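Local coordinates for uncharacterized protein A6V7T0 (PDB 3K12), which is of unknown function but belongs to the YjgF-like superfamily of small alpha/beta proteins that assemble as trimers, at residues D[43-46]-D[47-51]; D[71-74]-D[75-78]. All coordinates share one frame; numbering follows the deposited sequence.

Contact 1 (D[43-46]-D[47-51]); sequences LENI and DRLLQ
Ile46 and Leu50 lie side by side on the buried flank of helix 35-52, pointing the same way, with Ile46 CG2 3.7 Å from Leu50 CD1. This is the tight side: Ile46 also rests on Val110, Leu50 on Ala112 and Ile23, and Leu43 reaches Val79 and Trp83 of helix 73-83. Round the helix, toward solvent, the contact turns polar and more open. There Arg48 bends at its third torsion (chi3 69°) and curls back beside Asn45, donating two hydrogen bonds side-on to one atom, NE at 3.1 Å and NH1 at 2.9 Å from Asn45 OD1. The oxygen sits at the edge of the guanidinium, in its plane, yet both donors approach it from one face of the amide, whose plane is turned 42° from the guanidinium. Each flat group has a second hold, a hydrogen bond from Asn45 ND2 to Gln26 and a salt bridge from Arg48 NH2 to Glu6, which should limit their rotation. Farther round, a water donates to both Leu43 O and Asp47 OD1, and Asp47 OD2 forms a salt bridge with Arg57. Leu50 N to Ile46 O, 2.8 Å, is one of the i to i+4 backbone bonds beneath, in an amphipathic helix packed on the sheet of the YjgF-like fold.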
ATOM      1  N   LEU D  43     -15.138  -3.823  -7.258  1.00 12.07           N
ATOM      2  CA  LEU D  43     -14.686  -5.169  -7.469  1.00 13.53           C
ATOM      3  C   LEU D  43     -14.971  -5.658  -8.877  1.00 13.04           C
ATOM      4  O   LEU D  43     -14.180  -6.426  -9.432  1.00 13.10           O
ATOM      5  CB  LEU D  43     -15.273  -6.130  -6.425  1.00 13.45           C
ATOM      6  CG  LEU D  43     -14.760  -5.875  -4.989  1.00 13.76           C
ATOM      7  CD1 LEU D  43     -15.654  -6.651  -3.996  1.00 16.33           C
ATOM      8  CD2 LEU D  43     -13.338  -6.354  -4.856  1.00 15.53           C
ATOM      9  N   GLU D  44     -16.104  -5.215  -9.462  1.00 14.71           N
ATOM     10  CA  GLU D  44     -16.343  -5.603 -10.850  0.50 15.06           C
ATOM     11  C   GLU D  44     -15.330  -4.983 -11.813  1.00 14.69           C
ATOM     12  O   GLU D  44     -14.866  -5.671 -12.735  1.00 15.02           O
ATOM     13  CB  GLU D  44     -17.749  -5.279 -11.327  0.50 15.95           C
ATOM     14  CG  GLU D  44     -17.862  -5.640 -12.790  0.50 16.41           C
ATOM     15  CD  GLU D  44     -19.257  -5.648 -13.304  0.50 20.64           C
ATOM     16  OE1 GLU D  44     -19.612  -6.634 -13.990  0.50 17.83           O
ATOM     17  OE2 GLU D  44     -19.972  -4.665 -13.036  0.50 22.95           O
ATOM     18  N   ASN D  45     -14.972  -3.720 -11.603  1.00 14.15           N
ATOM     19  CA  ASN D  45     -13.986  -3.109 -12.495  1.00 13.86           C
ATOM     20  C   ASN D  45     -12.611  -3.766 -12.324  1.00 12.66           C
ATOM     21  O   ASN D  45     -11.885  -4.006 -13.309  1.00 12.40           O
ATOM     22  CB  ASN D  45     -13.861  -1.603 -12.266  1.00 14.39           C
ATOM     23  CG  ASN D  45     -13.145  -0.914 -13.430  1.00 17.75           C
ATOM     24  OD1 ASN D  45     -13.580  -1.044 -14.595  1.00 21.00           O
ATOM     25  ND2 ASN D  45     -12.044  -0.198 -13.145  1.00 20.37           N
ATOM     26  N   ILE D  46     -12.251  -4.118 -11.079  1.00 12.88           N
ATOM     27  CA  ILE D  46     -11.046  -4.914 -10.862  1.00 13.17           C
ATOM     28  C   ILE D  46     -11.076  -6.234 -11.622  1.00 12.65           C
ATOM     29  O   ILE D  46     -10.099  -6.649 -12.232  1.00 14.31           O
ATOM     30  CB  ILE D  46     -10.766  -5.099  -9.342  1.00 13.25           C
ATOM     31  CG1 ILE D  46     -10.367  -3.746  -8.720  1.00 13.61           C
ATOM     32  CG2 ILE D  46      -9.677  -6.119  -9.080  1.00 14.30           C
ATOM     33  CD1 ILE D  46     -10.593  -3.671  -7.199  1.00 14.14           C
ATOM     34  N   ASP D  47     -12.239  -6.898 -11.567  1.00 13.62           N
ATOM     35  CA  ASP D  47     -12.419  -8.176 -12.257  1.00 13.99           C
ATOM     36  C   ASP D  47     -12.150  -8.026 -13.752  1.00 12.35           C
ATOM     37  O   ASP D  47     -11.487  -8.849 -14.357  1.00 12.82           O
ATOM     38  CB  ASP D  47     -13.861  -8.709 -12.039  1.00 14.12           C
ATOM     39  CG  ASP D  47     -13.898 -10.210 -11.772  1.00 16.40           C
ATOM     40  OD1 ASP D  47     -13.161 -10.692 -10.919  1.00 17.04           O
ATOM     41  OD2 ASP D  47     -14.732 -10.925 -12.374  1.00 17.71           O
ATOM     42  N   ARG D  48     -12.731  -6.976 -14.324  1.00 12.82           N
ATOM     43  CA  ARG D  48     -12.626  -6.710 -15.777  1.00 13.95           C
ATOM     44  C   ARG D  48     -11.169  -6.479 -16.131  1.00 13.28           C
ATOM     45  O   ARG D  48     -10.658  -7.059 -17.080  1.00 14.38           O
ATOM     46  CB  ARG D  48     -13.466  -5.517 -16.157  1.00 15.58           C
ATOM     47  CG  ARG D  48     -13.323  -5.091 -17.608  1.00 17.51           C
ATOM     48  CD  ARG D  48     -14.083  -3.810 -17.891  1.00 19.85           C
ATOM     49  NE  ARG D  48     -13.488  -2.653 -17.237  1.00 21.20           N
ATOM     50  CZ  ARG D  48     -12.397  -2.016 -17.682  1.00 21.52           C
ATOM     51  NH1 ARG D  48     -11.934  -0.975 -17.022  1.00 24.00           N
ATOM     52  NH2 ARG D  48     -11.764  -2.413 -18.776  1.00 23.06           N
ATOM     53  N   LEU D  49     -10.504  -5.646 -15.324  1.00 13.21           N
ATOM     54  CA  LEU D  49      -9.108  -5.347 -15.560  1.00 13.03           C
ATOM     55  C   LEU D  49      -8.230  -6.585 -15.455  1.00 13.25           C
ATOM     56  O   LEU D  49      -7.438  -6.870 -16.358  1.00 12.42           O
ATOM     57  CB  LEU D  49      -8.632  -4.271 -14.582  1.00 12.75           C
ATOM     58  CG  LEU D  49      -9.084  -2.842 -14.853  1.00 13.61           C
ATOM     59  CD1 LEU D  49      -8.854  -1.913 -13.665  1.00 14.00           C
ATOM     60  CD2 LEU D  49      -8.365  -2.313 -16.100  1.00 14.55           C
ATOM     61  N   LEU D  50      -8.434  -7.385 -14.395  1.00 12.76           N
ATOM     62  CA  LEU D  50      -7.670  -8.612 -14.221  1.00 13.69           C
ATOM     63  C   LEU D  50      -7.873  -9.566 -15.392  1.00 13.94           C
ATOM     64  O   LEU D  50      -6.936 -10.096 -15.941  1.00 14.29           O
ATOM     65  CB  LEU D  50      -8.082  -9.326 -12.930  1.00 13.67           C
ATOM     66  CG  LEU D  50      -7.595  -8.608 -11.684  1.00 13.87           C
ATOM     67  CD1 LEU D  50      -8.236  -9.234 -10.441  1.00 16.79           C
ATOM     68  CD2 LEU D  50      -6.021  -8.563 -11.586  1.00 16.21           C
ATOM     69  N   GLN D  51      -9.122  -9.795 -15.759  1.00 15.33           N
ATOM     70  CA  GLN D  51      -9.380 -10.790 -16.806  1.00 15.50           C
ATOM     71  C   GLN D  51      -8.824 -10.354 -18.162  1.00 16.46           C
ATOM     72  O   GLN D  51      -8.419 -11.208 -18.971  1.00 17.80           O
ATOM     73  CB  GLN D  51     -10.879 -11.100 -16.886  1.00 15.66           C
ATOM     74  CG  GLN D  51     -11.355 -11.842 -15.649  1.00 17.32           C
ATOM     75  CD  GLN D  51     -12.771 -12.346 -15.711  1.00 20.32           C
ATOM     76  OE1 GLN D  51     -13.245 -12.976 -14.751  1.00 23.63           O
ATOM     77  NE2 GLN D  51     -13.451 -12.102 -16.826  1.00 22.37           N
TER
HETATM   78  O   HOH W   1     -12.612  -8.889  -8.723  1.00 17.43           O

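Contact 2 (D[71-74]-D[75-78]); sequences EDYA and GLNQ
Over one face of the Tyr73 ring stands the amide nitrogen of Asn77, one turn further along the helix. Asn77 ND2 lies 3.2 Å above the ring plane, displaced toward the rim, and its closest ring atom is Tyr73 CZ at 3.2 Å. The amide is nearly upright on the ring, the two planes 81° apart, so it meets the aromatic face with its nitrogen instead of lying flat on it. Two torsions bring them together: Tyr73 CG is turned opposite its own backbone N (chi1 -178°), while Asn77 CG is opposite its carbonyl carbon (chi1 -66°), and the side chains then cross. The other end of the amide, OD1, accepts a bond from Arg92 of strand 91-96, which probably helps to fix the rotation of the amide. Leu76 CD2 approaches the ring obliquely, 4.3 Å from Tyr73 CD1, and the tyrosine also packs on Ile100 of a neighbouring subunit. Beneath the side chains, Leu76 N donates to Asp72 O at 3.0 Å. Gly75 N donates to a water at 2.9 Å, and that water in turn donates to Glu71 O, so it links the 3-10 turn to the first turn of the helix. Asp72 OD2 forms a salt bridge with Arg105. The contact runs from the 3-10 turn at 71-72 into the first turn of helix 73-83, the crossover helix of a beta-alpha-beta unit between strands 60-67 and 91-96.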
ATOM      1  N   GLU D  71     -19.400   3.658   9.677  1.00 22.66           N
ATOM      2  CA  GLU D  71     -20.684   2.960   9.630  1.00 24.04           C
ATOM      3  C   GLU D  71     -20.857   2.095   8.378  1.00 23.35           C
ATOM      4  O   GLU D  71     -21.791   1.294   8.304  1.00 24.66           O
ATOM      5  CB  GLU D  71     -21.870   3.924   9.792  1.00 25.19           C
ATOM      6  CG  GLU D  71     -22.046   4.961   8.711  1.00 28.63           C
ATOM      7  CD  GLU D  71     -21.298   6.269   8.962  1.00 32.67           C
ATOM      8  OE1 GLU D  71     -20.338   6.324   9.784  1.00 31.93           O
ATOM      9  OE2 GLU D  71     -21.678   7.258   8.290  1.00 35.94           O
ATOM     10  N   ASP D  72     -19.956   2.264   7.398  1.00 22.48           N
ATOM     11  CA  ASP D  72     -19.987   1.479   6.161  1.00 20.92           C
ATOM     12  C   ASP D  72     -19.138   0.205   6.201  1.00 20.07           C
ATOM     13  O   ASP D  72     -19.112  -0.573   5.234  1.00 18.40           O
ATOM     14  CB  ASP D  72     -19.518   2.358   4.995  1.00 20.74           C
ATOM     15  CG  ASP D  72     -20.602   3.306   4.494  1.00 22.42           C
ATOM     16  OD1 ASP D  72     -21.788   3.139   4.886  1.00 23.35           O
ATOM     17  OD2 ASP D  72     -20.276   4.208   3.697  1.00 21.61           O
ATOM     18  N   TYR D  73     -18.446  -0.021   7.307  1.00 18.67           N
ATOM     19  CA  TYR D  73     -17.528  -1.148   7.398  1.00 18.74           C
ATOM     20  C   TYR D  73     -18.238  -2.504   7.218  1.00 18.11           C
ATOM     21  O   TYR D  73     -17.791  -3.379   6.446  1.00 17.71           O
ATOM     22  CB  TYR D  73     -16.751  -1.071   8.719  1.00 18.77           C
ATOM     23  CG  TYR D  73     -15.723  -2.155   8.931  1.00 18.62           C
ATOM     24  CD1 TYR D  73     -14.563  -2.228   8.142  1.00 20.01           C
ATOM     25  CD2 TYR D  73     -15.877  -3.081   9.982  1.00 20.60           C
ATOM     26  CE1 TYR D  73     -13.599  -3.222   8.364  1.00 21.75           C
ATOM     27  CE2 TYR D  73     -14.938  -4.064  10.201  1.00 21.49           C
ATOM     28  CZ  TYR D  73     -13.792  -4.128   9.407  1.00 22.06           C
ATOM     29  OH  TYR D  73     -12.879  -5.124   9.667  1.00 23.74           O
ATOM     30  N   ALA D  74     -19.360  -2.692   7.913  1.00 17.95           N
ATOM     31  CA  ALA D  74     -20.098  -3.943   7.770  1.00 18.09           C
ATOM     32  C   ALA D  74     -20.575  -4.201   6.340  1.00 16.53           C
ATOM     33  O   ALA D  74     -20.498  -5.341   5.862  1.00 17.40           O
ATOM     34  CB  ALA D  74     -21.271  -3.974   8.753  1.00 19.30           C
ATOM     35  N   GLY D  75     -21.044  -3.160   5.647  1.00 17.80           N
ATOM     36  CA  GLY D  75     -21.491  -3.282   4.247  1.00 17.34           C
ATOM     37  C   GLY D  75     -20.366  -3.631   3.291  1.00 16.90           C
ATOM     38  O   GLY D  75     -20.534  -4.471   2.394  1.00 17.68           O
ATOM     39  N   LEU D  76     -19.209  -3.002   3.495  1.00 16.17           N
ATOM     40  CA  LEU D  76     -18.025  -3.354   2.724  1.00 15.53           C
ATOM     41  C   LEU D  76     -17.743  -4.837   2.872  1.00 14.85           C
ATOM     42  O   LEU D  76     -17.534  -5.564   1.890  1.00 14.41           O
ATOM     43  CB  LEU D  76     -16.823  -2.548   3.261  1.00 15.00           C
ATOM     44  CG  LEU D  76     -15.428  -3.095   2.910  1.00 15.11           C
ATOM     45  CD1 LEU D  76     -15.140  -2.799   1.466  1.00 16.64           C
ATOM     46  CD2 LEU D  76     -14.337  -2.495   3.815  1.00 16.35           C
ATOM     47  N   ASN D  77     -17.738  -5.305   4.126  1.00 14.99           N
ATOM     48  CA  ASN D  77     -17.363  -6.695   4.353  1.00 15.16           C
ATOM     49  C   ASN D  77     -18.406  -7.703   3.878  1.00 15.26           C
ATOM     50  O   ASN D  77     -18.049  -8.809   3.501  1.00 16.37           O
ATOM     51  CB  ASN D  77     -17.020  -6.954   5.817  1.00 15.48           C
ATOM     52  CG  ASN D  77     -15.788  -6.220   6.246  1.00 17.30           C
ATOM     53  OD1 ASN D  77     -14.857  -5.992   5.460  1.00 18.68           O
ATOM     54  ND2 ASN D  77     -15.767  -5.813   7.502  1.00 21.76           N
ATOM     55  N   GLN D  78     -19.670  -7.283   3.878  1.00 16.59           N
ATOM     56  CA  GLN D  78     -20.771  -8.110   3.357  1.00 18.18           C
ATOM     57  C   GLN D  78     -20.494  -8.479   1.901  1.00 17.53           C
ATOM     58  O   GLN D  78     -20.544  -9.656   1.525  1.00 17.62           O
ATOM     59  CB  GLN D  78     -22.094  -7.351   3.495  1.00 19.57           C
ATOM     60  CG  GLN D  78     -23.349  -8.025   2.918  1.00 24.50           C
ATOM     61  CD  GLN D  78     -24.499  -7.015   2.770  1.00 29.18           C
ATOM     62  OE1 GLN D  78     -25.347  -7.141   1.877  1.00 35.34           O
ATOM     63  NE2 GLN D  78     -24.512  -6.001   3.618  1.00 29.50           N
TER
HETATM   64  O   HOH W   2     -22.416  -0.857   6.841  1.00 21.94           O

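In the fold
From the N terminus, three strands lead to helix 35-52, whose C-terminal half holds contact 1; strand 60-67 follows, and contact 2 then leads from a 3-10 turn into helix 73-83. Each contact lies within one continuous run of chain, so neither closes a long loop. They come in series, without nesting or crossing, their centres about 20 Å apart and their nearest atoms about 6 Å. Contact 1 sets its helix against strands 20-26 and 106-113, whereas contact 2 faces strands 60-67 and 91-96. The two helices also meet each other: Leu76 reaches Ile35 and Thr39 of helix 35-52, so both contacts contribute to the helical layer on the mixed sheet.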